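Side-chain contacts in extracellular solute-binding protein family 5 (Brucella melitensis, PDB 4ONY), which probably captures peptides or related solutes in the periplasm and hands them to an ABC transporter for uptake into the cell: residues 255-260 with 264-269; 281-286 with 565-570; 275-280 with 285-290; 217-222 with 226-231. All coordinates share one frame; numbering follows the deposited sequence.

Interaction 1 (255-260 with 264-269); sequences EYYRNE and FESFKK. With P4G (1-ethoxy-2-(2-ethoxyethoxy)ethane), chain D.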
# COMPACT_ATOMS: atom_id res chain seq x y z
N GLU A 255 -3.82 -11.70 18.94
CA GLU A 255 -2.74 -12.45 19.59
C GLU A 255 -1.44 -12.32 18.85
O GLU A 255 -1.41 -12.23 17.60
CB GLU A 255 -3.13 -13.90 19.70
CG GLU A 255 -4.30 -14.06 20.62
CD GLU A 255 -4.58 -15.47 21.02
OE1 GLU A 255 -4.02 -16.43 20.43
OE2 GLU A 255 -5.39 -15.62 21.96
N TYR A 256 -0.35 -12.30 19.61
CA TYR A 256 0.94 -12.04 19.07
C TYR A 256 1.79 -13.32 19.12
O TYR A 256 1.80 -14.01 20.12
CB TYR A 256 1.59 -10.89 19.86
CG TYR A 256 1.08 -9.51 19.47
CD1 TYR A 256 -0.16 -9.05 19.92
CD2 TYR A 256 1.78 -8.69 18.63
CE1 TYR A 256 -0.62 -7.79 19.57
CE2 TYR A 256 1.34 -7.44 18.29
CZ TYR A 256 0.13 -6.99 18.77
OH TYR A 256 -0.34 -5.74 18.44
N TYR A 257 2.46 -13.63 18.00
CA TYR A 257 3.24 -14.84 17.84
C TYR A 257 4.68 -14.49 17.43
O TYR A 257 4.92 -13.46 16.83
CB TYR A 257 2.61 -15.76 16.77
CG TYR A 257 1.31 -16.32 17.24
CD1 TYR A 257 0.13 -15.56 17.16
CD2 TYR A 257 1.25 -17.56 17.87
CE1 TYR A 257 -1.06 -16.05 17.66
CE2 TYR A 257 0.06 -18.06 18.38
CZ TYR A 257 -1.10 -17.28 18.29
OH TYR A 257 -2.29 -17.82 18.82
N ARG A 258 5.63 -15.36 17.76
CA ARG A 258 7.03 -15.06 17.49
C ARG A 258 7.39 -15.29 16.04
O ARG A 258 8.38 -14.79 15.62
CB ARG A 258 7.95 -15.86 18.35
CG ARG A 258 8.03 -17.34 17.99
CD ARG A 258 8.69 -18.07 19.12
NE ARG A 258 9.04 -19.43 18.78
CZ ARG A 258 8.41 -20.53 19.18
NH1 ARG A 258 7.33 -20.45 19.94
NH2 ARG A 258 8.87 -21.73 18.79
N ASN A 259 6.62 -16.09 15.30
CA ASN A 259 6.90 -16.36 13.89
C ASN A 259 5.64 -16.93 13.23
O ASN A 259 4.65 -17.23 13.90
CB ASN A 259 8.11 -17.35 13.68
CG ASN A 259 7.87 -18.73 14.30
OD1 ASN A 259 6.76 -19.24 14.27
ND2 ASN A 259 8.93 -19.32 14.87
N GLU A 260 5.68 -17.06 11.91
CA GLU A 260 4.52 -17.50 11.16
C GLU A 260 4.13 -18.96 11.39
O GLU A 260 2.95 -19.28 11.27
CB GLU A 260 4.78 -17.30 9.67
CG GLU A 260 4.70 -15.84 9.28
CD GLU A 260 4.79 -15.68 7.76
OE1 GLU A 260 4.66 -16.72 7.05
OE2 GLU A 260 5.06 -14.54 7.30
N PHE A 264 0.53 -20.18 12.38
CA PHE A 264 -0.16 -21.16 11.55
C PHE A 264 -0.63 -22.37 12.37
O PHE A 264 -1.77 -22.78 12.25
CB PHE A 264 0.75 -21.58 10.39
CG PHE A 264 0.11 -22.48 9.36
CD1 PHE A 264 -0.95 -22.04 8.59
CD2 PHE A 264 0.63 -23.76 9.12
CE1 PHE A 264 -1.52 -22.86 7.64
CE2 PHE A 264 0.04 -24.59 8.16
CZ PHE A 264 -1.02 -24.12 7.40
N GLU A 265 0.22 -22.89 13.24
CA GLU A 265 -0.17 -24.01 14.10
C GLU A 265 -1.36 -23.65 14.99
O GLU A 265 -2.25 -24.47 15.24
CB GLU A 265 1.01 -24.50 14.94
CG GLU A 265 2.07 -25.26 14.17
CD GLU A 265 1.53 -26.51 13.49
OE1 GLU A 265 0.76 -27.24 14.16
OE2 GLU A 265 1.86 -26.73 12.30
N SER A 266 -1.37 -22.43 15.50
CA SER A 266 -2.46 -22.00 16.37
C SER A 266 -3.78 -21.85 15.55
O SER A 266 -4.87 -22.16 16.06
CB SER A 266 -2.07 -20.68 17.03
OG SER A 266 -3.02 -20.27 17.99
N PHE A 267 -3.68 -21.42 14.28
CA PHE A 267 -4.80 -21.45 13.35
C PHE A 267 -5.31 -22.89 13.16
O PHE A 267 -6.53 -23.14 13.21
CB PHE A 267 -4.45 -20.85 12.00
CG PHE A 267 -5.53 -21.01 10.95
CD1 PHE A 267 -6.74 -20.36 11.09
CD2 PHE A 267 -5.34 -21.81 9.86
CE1 PHE A 267 -7.75 -20.53 10.16
CE2 PHE A 267 -6.32 -21.97 8.90
CZ PHE A 267 -7.54 -21.33 9.05
N LYS A 268 -4.40 -23.83 12.92
CA LYS A 268 -4.78 -25.23 12.70
C LYS A 268 -5.48 -25.84 13.91
O LYS A 268 -6.37 -26.65 13.74
CB LYS A 268 -3.61 -26.10 12.28
CG LYS A 268 -3.09 -25.84 10.85
CD LYS A 268 -1.72 -26.41 10.61
CE LYS A 268 -1.64 -27.88 10.90
NZ LYS A 268 -0.36 -28.45 10.44
N LYS A 269 -5.11 -25.42 15.13
CA LYS A 269 -5.72 -25.93 16.36
C LYS A 269 -7.08 -25.24 16.63
O LYS A 269 -7.78 -25.63 17.52
CB LYS A 269 -4.78 -25.71 17.54
C8 P4G D . -3.49 -17.06 28.11
C7 P4G D . -2.35 -16.05 28.21
O4 P4G D . -1.18 -16.24 27.35
C6 P4G D . -1.27 -16.79 26.02
C5 P4G D . -0.80 -15.79 24.95
O3 P4G D . -0.96 -16.36 23.63
C4 P4G D . -0.21 -15.74 22.62
C3 P4G D . 0.28 -16.84 21.68
O2 P4G D . 1.62 -17.21 21.98
C2 P4G D . 2.00 -18.47 21.38
C1 P4G D . 2.03 -19.68 22.31
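Where strand 251-257 runs out and the chain turns into helix 260-268, the Tyr257 ring reaches across to the first turns of that helix and its phenol oxygen meets Ser266. Tyr257 OH and Ser266 OG are 2.7 Å apart in a hydrogen bond that either hydroxyl could donate. Glu255 OE1, two residues back on the same strand, lies 2.7 Å from Tyr257 OH as a second, weaker candidate for the phenol proton. Ser266 holds OG anti to its own backbone N (chi1 -175°), and CB packs 3.6 Å from Tyr257 CE2. This is a connection leading out of the four-stranded mixed sheet of a family 5 solute-binding protein into a helix, with Asn259 as the N-cap: its OD1 takes the N-H of Ser262. The first helical turn is closed by Phe264 N to Glu260 O, 2.8 Å long with a 163° angle at the hydrogen. The carboxylate of Glu260 turns to a salt bridge with Arg282, while that of Glu255 is paired through OE2 with Arg226. One face of the Tyr257 ring carries the bound polyether, whose C3 sits 3.5 Å from Tyr257 CE2.

Interaction 2 (281-286 with 565-570); sequences IRWEKL and YQWVAR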
# COMPACT_ATOMS: atom_id res chain seq x y z
N ILE A 281 3.96 -21.52 -1.39
CA ILE A 281 4.32 -22.91 -1.13
C ILE A 281 3.41 -23.44 -0.00
O ILE A 281 2.84 -24.55 -0.11
CB ILE A 281 5.81 -23.05 -0.75
CG1 ILE A 281 6.70 -22.58 -1.91
CG2 ILE A 281 6.17 -24.48 -0.39
CD1 ILE A 281 6.44 -23.31 -3.21
N ARG A 282 3.25 -22.65 1.06
CA ARG A 282 2.38 -23.06 2.17
C ARG A 282 0.93 -23.24 1.70
O ARG A 282 0.29 -24.24 2.00
CB ARG A 282 2.43 -22.06 3.34
CG ARG A 282 1.66 -22.49 4.59
CD ARG A 282 2.15 -21.78 5.87
NE ARG A 282 1.98 -20.36 5.67
CZ ARG A 282 2.77 -19.42 6.15
NH1 ARG A 282 3.77 -19.71 6.95
NH2 ARG A 282 2.52 -18.18 5.83
N TRP A 283 0.43 -22.28 0.94
CA TRP A 283 -0.94 -22.37 0.42
C TRP A 283 -1.14 -23.65 -0.41
O TRP A 283 -2.12 -24.32 -0.28
CB TRP A 283 -1.22 -21.16 -0.45
CG TRP A 283 -2.70 -20.97 -0.89
CD1 TRP A 283 -3.18 -21.09 -2.17
CD2 TRP A 283 -3.82 -20.59 -0.09
NE1 TRP A 283 -4.50 -20.79 -2.21
CE2 TRP A 283 -4.94 -20.49 -0.95
CE3 TRP A 283 -3.99 -20.32 1.25
CZ2 TRP A 283 -6.21 -20.10 -0.50
CZ3 TRP A 283 -5.27 -19.93 1.71
CH2 TRP A 283 -6.35 -19.82 0.83
N GLU A 284 -0.16 -23.98 -1.23
CA GLU A 284 -0.24 -25.11 -2.14
C GLU A 284 -0.09 -26.43 -1.42
O GLU A 284 -0.78 -27.35 -1.75
CB GLU A 284 0.85 -24.98 -3.19
CG GLU A 284 1.12 -26.21 -4.03
CD GLU A 284 0.04 -26.40 -5.08
OE1 GLU A 284 -0.63 -25.38 -5.37
OE2 GLU A 284 -0.10 -27.55 -5.59
N LYS A 285 0.78 -26.50 -0.42
CA LYS A 285 1.20 -27.76 0.19
C LYS A 285 0.60 -28.08 1.55
O LYS A 285 0.41 -29.25 1.88
CB LYS A 285 2.72 -27.72 0.41
CG LYS A 285 3.52 -27.66 -0.86
CD LYS A 285 3.36 -28.93 -1.67
CE LYS A 285 4.44 -29.05 -2.73
NZ LYS A 285 4.37 -30.38 -3.40
N LEU A 286 0.43 -27.06 2.40
CA LEU A 286 0.25 -27.31 3.83
C LEU A 286 -1.15 -27.17 4.34
O LEU A 286 -1.37 -27.22 5.56
CB LEU A 286 1.23 -26.46 4.67
CG LEU A 286 2.73 -26.71 4.38
CD1 LEU A 286 3.65 -25.88 5.28
CD2 LEU A 286 3.08 -28.18 4.51
N TYR A 565 -4.44 -13.47 -6.53
CA TYR A 565 -5.56 -13.46 -5.60
C TYR A 565 -5.07 -13.23 -4.18
O TYR A 565 -3.98 -13.68 -3.82
CB TYR A 565 -6.28 -14.81 -5.67
CG TYR A 565 -6.87 -15.14 -7.02
CD1 TYR A 565 -8.16 -14.73 -7.34
CD2 TYR A 565 -6.16 -15.85 -7.96
CE1 TYR A 565 -8.73 -15.01 -8.57
CE2 TYR A 565 -6.72 -16.13 -9.23
CZ TYR A 565 -8.01 -15.70 -9.53
OH TYR A 565 -8.68 -15.94 -10.74
N GLN A 566 -5.93 -12.66 -3.37
CA GLN A 566 -5.73 -12.57 -1.93
C GLN A 566 -6.25 -13.90 -1.37
O GLN A 566 -7.26 -14.45 -1.86
CB GLN A 566 -6.60 -11.48 -1.32
CG GLN A 566 -6.38 -10.06 -1.83
CD GLN A 566 -7.29 -9.06 -1.11
OE1 GLN A 566 -8.52 -9.17 -1.17
NE2 GLN A 566 -6.69 -8.09 -0.40
N TRP A 567 -5.58 -14.37 -0.34
CA TRP A 567 -5.88 -15.65 0.23
C TRP A 567 -6.15 -15.51 1.69
O TRP A 567 -5.27 -15.04 2.42
CB TRP A 567 -4.65 -16.57 0.04
CG TRP A 567 -4.31 -17.00 -1.34
CD1 TRP A 567 -5.16 -17.17 -2.40
CD2 TRP A 567 -3.04 -17.42 -1.77
NE1 TRP A 567 -4.47 -17.62 -3.48
CE2 TRP A 567 -3.17 -17.82 -3.12
CE3 TRP A 567 -1.81 -17.52 -1.16
CZ2 TRP A 567 -2.10 -18.33 -3.86
CZ3 TRP A 567 -0.71 -17.99 -1.92
CH2 TRP A 567 -0.87 -18.38 -3.25
N VAL A 568 -7.30 -15.99 2.13
CA VAL A 568 -7.64 -16.05 3.56
C VAL A 568 -8.30 -17.39 3.87
O VAL A 568 -9.33 -17.75 3.28
CB VAL A 568 -8.61 -14.93 4.00
CG1 VAL A 568 -8.83 -15.00 5.50
CG2 VAL A 568 -8.08 -13.54 3.62
N ALA A 569 -7.68 -18.18 4.75
CA ALA A 569 -8.28 -19.42 5.20
C ALA A 569 -9.07 -19.08 6.44
O ALA A 569 -8.65 -18.20 7.20
CB ALA A 569 -7.22 -20.47 5.51
N ARG A 570 -10.23 -19.68 6.60
CA ARG A 570 -11.08 -19.35 7.73
C ARG A 570 -11.84 -20.57 8.24
O ARG A 570 -12.29 -21.42 7.44
CB ARG A 570 -12.06 -18.23 7.37
CG ARG A 570 -13.17 -18.62 6.40
CD ARG A 570 -14.12 -17.46 6.03
NE ARG A 570 -14.72 -17.77 4.75
CZ ARG A 570 -15.79 -18.53 4.56
NH1 ARG A 570 -16.53 -19.01 5.57
NH2 ARG A 570 -16.19 -18.77 3.33
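Trp283 of helix 280-285 and Trp567 of strand 566-571 lay their indoles flat on one another, and nearly all of this contact is made by that pair. The five-membered rings stack face to face, centroids 3.6 Å apart and planes only 8° from parallel. Among the closest approaches is Trp283 NE1 over Trp567 CE2 at 3.4 Å. The indoles point in roughly opposite directions within the stack, which leaves each CB over the partner's six-membered ring: Trp567 CB stands 3.7 Å from the centroid in Trp283, almost on the ring normal, and Trp283 CB makes the reciprocal CH-pi contact at 3.9 Å. Different first torsions bring the rings together, with Trp283 CG anti to its backbone N (chi1 -170°) and Trp567 CG anti to its carbonyl carbon. The two NE1 atoms are near each other, but both are donors and do not bond. Away from the stack the fit slackens: Ala569 N approaches the edge of Trp283, and Ala569 CB comes no closer than 4.3 Å to Trp283 CZ3. The outer side of the helix is solvent-facing, with Ile281, Glu284 and Lys285 exposed and making no contact with the strand. Lys299 adds a cation-pi contact to Trp283, and Tyr287 meets the same indole edge to face. With the helix passing at 50° to the strand, 11.1 Å between axes, this is a helix packed on one face of a three-stranded antiparallel sheet, joined to its central strand by stacked tryptophans.

Interaction 3 (275-280 with 285-290); sequences FIEGNP and KLYDFP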
# COMPACT_ATOMS: atom_id res chain seq x y z
N PHE A 275 -6.53 -17.13 8.84
CA PHE A 275 -5.12 -17.04 8.55
C PHE A 275 -4.93 -16.38 7.21
O PHE A 275 -5.41 -16.90 6.17
CB PHE A 275 -4.44 -18.44 8.57
CG PHE A 275 -2.94 -18.38 8.45
CD1 PHE A 275 -2.35 -18.31 7.20
CD2 PHE A 275 -2.15 -18.34 9.57
CE1 PHE A 275 -0.99 -18.18 7.06
CE2 PHE A 275 -0.78 -18.26 9.45
CZ PHE A 275 -0.19 -18.19 8.19
N ILE A 276 -4.30 -15.22 7.22
CA ILE A 276 -4.14 -14.42 5.99
C ILE A 276 -2.84 -14.94 5.36
O ILE A 276 -1.79 -14.84 5.98
CB ILE A 276 -4.05 -12.93 6.33
CG1 ILE A 276 -5.37 -12.44 6.91
CG2 ILE A 276 -3.66 -12.12 5.09
CD1 ILE A 276 -5.33 -11.05 7.51
N GLU A 277 -2.92 -15.53 4.16
CA GLU A 277 -1.79 -16.24 3.57
C GLU A 277 -1.09 -15.46 2.42
O GLU A 277 -1.72 -15.09 1.44
CB GLU A 277 -2.26 -17.58 3.01
CG GLU A 277 -1.14 -18.41 2.42
CD GLU A 277 -0.16 -18.83 3.49
OE1 GLU A 277 -0.44 -19.85 4.17
OE2 GLU A 277 0.86 -18.12 3.67
N GLY A 278 0.21 -15.26 2.56
CA GLY A 278 1.04 -14.73 1.48
C GLY A 278 2.11 -15.67 0.89
O GLY A 278 2.83 -15.30 -0.04
N ASN A 279 2.23 -16.86 1.46
CA ASN A 279 3.26 -17.77 1.06
C ASN A 279 2.69 -18.84 0.13
O ASN A 279 1.87 -19.66 0.57
CB ASN A 279 3.84 -18.37 2.31
CG ASN A 279 4.97 -19.32 2.01
OD1 ASN A 279 4.94 -20.07 1.03
ND2 ASN A 279 5.95 -19.34 2.88
N PRO A 280 3.13 -18.87 -1.15
CA PRO A 280 2.52 -19.72 -2.13
C PRO A 280 2.80 -21.19 -1.94
O PRO A 280 1.96 -22.03 -2.32
CB PRO A 280 3.12 -19.26 -3.46
CG PRO A 280 4.35 -18.55 -3.11
CD PRO A 280 4.20 -18.04 -1.71
N LYS A 285 0.78 -26.50 -0.42
CA LYS A 285 1.20 -27.76 0.19
C LYS A 285 0.60 -28.08 1.55
O LYS A 285 0.41 -29.25 1.88
CB LYS A 285 2.72 -27.72 0.41
CG LYS A 285 3.52 -27.66 -0.86
CD LYS A 285 3.36 -28.93 -1.67
CE LYS A 285 4.44 -29.05 -2.73
NZ LYS A 285 4.37 -30.38 -3.40
N LEU A 286 0.43 -27.06 2.40
CA LEU A 286 0.25 -27.31 3.83
C LEU A 286 -1.15 -27.17 4.34
O LEU A 286 -1.37 -27.22 5.56
CB LEU A 286 1.23 -26.46 4.67
CG LEU A 286 2.73 -26.71 4.38
CD1 LEU A 286 3.65 -25.88 5.28
CD2 LEU A 286 3.08 -28.18 4.51
N TYR A 287 -2.14 -27.06 3.45
CA TYR A 287 -3.52 -27.02 3.87
C TYR A 287 -4.18 -28.38 3.60
O TYR A 287 -5.35 -28.45 3.26
CB TYR A 287 -4.27 -25.87 3.18
CG TYR A 287 -3.89 -24.49 3.69
CD1 TYR A 287 -2.71 -23.89 3.31
CD2 TYR A 287 -4.72 -23.78 4.57
CE1 TYR A 287 -2.37 -22.64 3.79
CE2 TYR A 287 -4.37 -22.52 5.04
CZ TYR A 287 -3.20 -21.95 4.63
OH TYR A 287 -2.82 -20.69 5.08
N ASP A 288 -3.40 -29.43 3.75
CA ASP A 288 -3.85 -30.81 3.62
C ASP A 288 -4.24 -31.41 4.99
O ASP A 288 -4.11 -32.57 5.19
CB ASP A 288 -2.73 -31.68 2.97
CG ASP A 288 -1.35 -31.58 3.68
OD1 ASP A 288 -1.14 -30.69 4.54
OD2 ASP A 288 -0.43 -32.33 3.34
N PHE A 289 -4.68 -30.63 5.94
CA PHE A 289 -5.05 -31.14 7.26
C PHE A 289 -6.57 -31.36 7.32
O PHE A 289 -7.29 -30.85 6.46
CB PHE A 289 -4.54 -30.22 8.38
CG PHE A 289 -5.00 -28.79 8.29
CD1 PHE A 289 -4.28 -27.87 7.56
CD2 PHE A 289 -6.11 -28.36 8.99
CE1 PHE A 289 -4.68 -26.53 7.53
CE2 PHE A 289 -6.52 -27.03 8.95
CZ PHE A 289 -5.79 -26.11 8.23
N PRO A 290 -7.04 -32.21 8.24
CA PRO A 290 -8.40 -32.76 8.15
C PRO A 290 -9.50 -31.73 8.10
O PRO A 290 -10.44 -31.91 7.32
CB PRO A 290 -8.53 -33.58 9.44
CG PRO A 290 -7.14 -34.08 9.69
CD PRO A 290 -6.24 -32.92 9.27
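The two backbones stay well apart, with Glu277 and Tyr287 nearest at 10.9 Å between CA atoms, and long side chains bridge the gap. Tyr287 OH donates a 2.7 Å hydrogen bond to Glu277 OE1. The carboxylate oxygen lies at the edge of the phenol ring, yet the two flat groups are turned almost perpendicular, 87° apart. The hydroxyl arrives on the anti side of OE1, 30° out of the carboxylate plane. A bend at chi2 (66°) folds the Glu277 chain so that OE2 can take the backbone N-H of Asn279 at 2.9 Å, and the Arg282 guanidinium meets both oxygens, NE at OE1 and NH2 in a salt bridge to OE2. Strand 274-277, an edge strand of the three-stranded antiparallel sheet, leads through a short turn into helix 280-285; Asn279 is the N-cap, and Tyr287 follows the helix's far end. The buried carboxylate ties the turn entering the helix to the segment that leaves it, and the paired arginine probably favours its charged form. Phe275 brings CD1 to 3.2 Å from Tyr287 OH, its side chain crossing that of Tyr287 at about a right angle. Phe264 meets both the Phe275 and Tyr287 rings edge to face.

Interaction 4 (217-222 with 226-231); sequences VVASVQ and RIVYKR. With P4G (1-ethoxy-2-(2-ethoxyethoxy)ethane), chain D.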
# COMPACT_ATOMS: atom_id res chain seq x y z
N VAL A 217 -13.82 -0.95 22.79
CA VAL A 217 -12.99 -0.50 23.88
C VAL A 217 -11.91 -1.56 24.16
O VAL A 217 -12.08 -2.74 23.85
CB VAL A 217 -13.78 -0.21 25.16
CG1 VAL A 217 -14.90 0.80 24.88
CG2 VAL A 217 -14.38 -1.48 25.75
N VAL A 218 -10.81 -1.12 24.73
CA VAL A 218 -9.74 -2.01 25.10
C VAL A 218 -10.12 -2.65 26.43
O VAL A 218 -10.11 -1.99 27.44
CB VAL A 218 -8.41 -1.23 25.19
CG1 VAL A 218 -7.31 -2.11 25.73
CG2 VAL A 218 -8.05 -0.65 23.83
N ALA A 219 -10.46 -3.94 26.41
CA ALA A 219 -10.93 -4.66 27.58
C ALA A 219 -9.78 -5.29 28.37
O ALA A 219 -9.87 -5.41 29.58
CB ALA A 219 -11.88 -5.75 27.14
N SER A 220 -8.73 -5.73 27.71
CA SER A 220 -7.56 -6.25 28.43
C SER A 220 -6.34 -6.24 27.56
O SER A 220 -6.39 -6.32 26.31
CB SER A 220 -7.75 -7.67 28.97
OG SER A 220 -7.84 -8.58 27.92
N VAL A 221 -5.22 -6.21 28.26
CA VAL A 221 -3.94 -6.03 27.66
C VAL A 221 -2.93 -6.93 28.33
O VAL A 221 -2.75 -6.86 29.55
CB VAL A 221 -3.52 -4.56 27.84
CG1 VAL A 221 -2.32 -4.30 26.99
CG2 VAL A 221 -4.64 -3.62 27.42
N GLN A 222 -2.31 -7.82 27.55
CA GLN A 222 -1.22 -8.71 28.01
C GLN A 222 -0.05 -8.41 27.06
O GLN A 222 0.02 -8.93 25.95
CB GLN A 222 -1.65 -10.18 27.95
CG GLN A 222 -2.81 -10.50 28.89
CD GLN A 222 -3.53 -11.79 28.54
OE1 GLN A 222 -4.39 -11.83 27.66
NE2 GLN A 222 -3.19 -12.85 29.24
N ARG A 226 -1.28 -10.36 23.77
CA ARG A 226 -2.67 -10.26 23.39
C ARG A 226 -3.29 -8.94 23.81
O ARG A 226 -3.05 -8.46 24.93
CB ARG A 226 -3.47 -11.39 24.07
CG ARG A 226 -4.96 -11.43 23.71
CD ARG A 226 -5.72 -12.43 24.58
NE ARG A 226 -5.35 -13.81 24.28
CZ ARG A 226 -4.70 -14.63 25.11
NH1 ARG A 226 -4.30 -14.25 26.32
NH2 ARG A 226 -4.46 -15.88 24.71
N ILE A 227 -4.06 -8.36 22.91
CA ILE A 227 -4.97 -7.25 23.22
C ILE A 227 -6.42 -7.68 22.88
O ILE A 227 -6.66 -8.26 21.87
CB ILE A 227 -4.58 -5.93 22.52
CG1 ILE A 227 -5.51 -4.81 22.93
CG2 ILE A 227 -4.61 -6.02 20.98
CD1 ILE A 227 -4.99 -3.41 22.62
N VAL A 228 -7.36 -7.49 23.80
CA VAL A 228 -8.75 -7.89 23.62
C VAL A 228 -9.59 -6.60 23.51
O VAL A 228 -9.55 -5.75 24.39
CB VAL A 228 -9.26 -8.76 24.78
CG1 VAL A 228 -10.70 -9.19 24.60
CG2 VAL A 228 -8.41 -10.01 24.98
N TYR A 229 -10.33 -6.50 22.42
CA TYR A 229 -11.29 -5.46 22.22
C TYR A 229 -12.72 -5.99 22.45
O TYR A 229 -13.07 -7.06 21.97
CB TYR A 229 -11.19 -4.97 20.78
CG TYR A 229 -9.91 -4.26 20.47
CD1 TYR A 229 -9.78 -2.91 20.75
CD2 TYR A 229 -8.84 -4.92 19.88
CE1 TYR A 229 -8.63 -2.22 20.48
CE2 TYR A 229 -7.66 -4.23 19.60
CZ TYR A 229 -7.57 -2.87 19.91
OH TYR A 229 -6.45 -2.13 19.64
N LYS A 230 -13.52 -5.22 23.16
CA LYS A 230 -14.93 -5.49 23.33
C LYS A 230 -15.77 -4.36 22.70
O LYS A 230 -15.47 -3.19 22.89
CB LYS A 230 -15.26 -5.66 24.81
CG LYS A 230 -15.07 -7.11 25.21
CD LYS A 230 -15.29 -7.37 26.70
CE LYS A 230 -14.46 -8.58 27.08
NZ LYS A 230 -14.83 -9.06 28.45
N ARG A 231 -16.85 -4.73 22.02
CA ARG A 231 -17.72 -3.74 21.41
C ARG A 231 -18.48 -2.97 22.46
O ARG A 231 -19.04 -3.55 23.38
CB ARG A 231 -18.69 -4.37 20.42
CG ARG A 231 -19.49 -3.38 19.59
CD ARG A 231 -20.32 -4.07 18.50
NE ARG A 231 -21.31 -4.94 19.13
CZ ARG A 231 -21.73 -6.10 18.62
NH1 ARG A 231 -21.28 -6.56 17.46
NH2 ARG A 231 -22.61 -6.84 19.30
C8 P4G D . -3.49 -17.06 28.11
C7 P4G D . -2.35 -16.05 28.21
O4 P4G D . -1.18 -16.24 27.35
C6 P4G D . -1.27 -16.79 26.02
C5 P4G D . -0.80 -15.79 24.95
O3 P4G D . -0.96 -16.36 23.63
C4 P4G D . -0.21 -15.74 22.62
C3 P4G D . 0.28 -16.84 21.68
O2 P4G D . 1.62 -17.21 21.98
C2 P4G D . 2.00 -18.47 21.38
C1 P4G D . 2.03 -19.68 22.31
O HOH W 1 -5.28 -9.34 26.82
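A classic beta bulge breaks the regular pairing of this hairpin: Ala219 and Ser220 both sit opposite Val228. The carbonyl of Val228 receives Ala219 N at 2.9 Å and, weakly, Ser220 N at 3.4 Å, and the register moves by one residue before Ser220 O takes the N-H of Val228. On the face that carries Val218, Ile227 and Tyr229, Val218 CG2 rests 3.7 Å from Tyr229 CE1, the two side chains lying alongside each other, while Val218 CG1 touches Ile227 CD1; Tyr229 OH bonds to Arg71 O. Beside the bulge, Ala219 CB lies against the aliphatic chain of Lys230. Near the turn, Gln222 and Arg226 form a hydrogen-bonded pair and run side by side. Arg226 NH1 gives Gln222 OE1 a 2.8 Å bond that keeps to the guanidinium plane but comes in well to the side of the amide C=O, at 111°, and tilted out of the amide plane. The bend at chi3 of Arg226 (-69°) swings the guanidinium back toward this oxygen. One water joins the same end, accepting from Ser220 OG and donating to Gln222 OE1 and Arg226 O. The polyether chain passes along the guanidinium edge, with its C7 3.3 Å from Arg226 NH1. Two donors thus grip Gln222 OE1, and with Glu255 pairing to NH2 the guanidinium is held from two directions, its edge meeting the polyether carbons by van der Waals contact.

In the fold
From the N terminus, interaction 4 comes first, closing the tight hairpin of strands 216-222 and 226-231. Strand 251-257 then joins the same mixed sheet, and interaction 1 closes the turn from it into helix 260-268; the Arg226-Glu255 salt bridge connects the two contacts, and both touch the polyether. Interaction 3 follows in series, closing a short loop around helix 280-285. Interaction 2 starts on that helix, sharing Lys285 and Leu286 with interaction 3, and spans 278 residues to reach strand 566-571, neighbour of strand 274-277. Phe264 and Phe267 link interaction 1 to both, and Glu260 adds a salt bridge to Arg282. Interaction 4 stays clear of interactions 2 and 3 (nearest atoms about 17 and 14 Å).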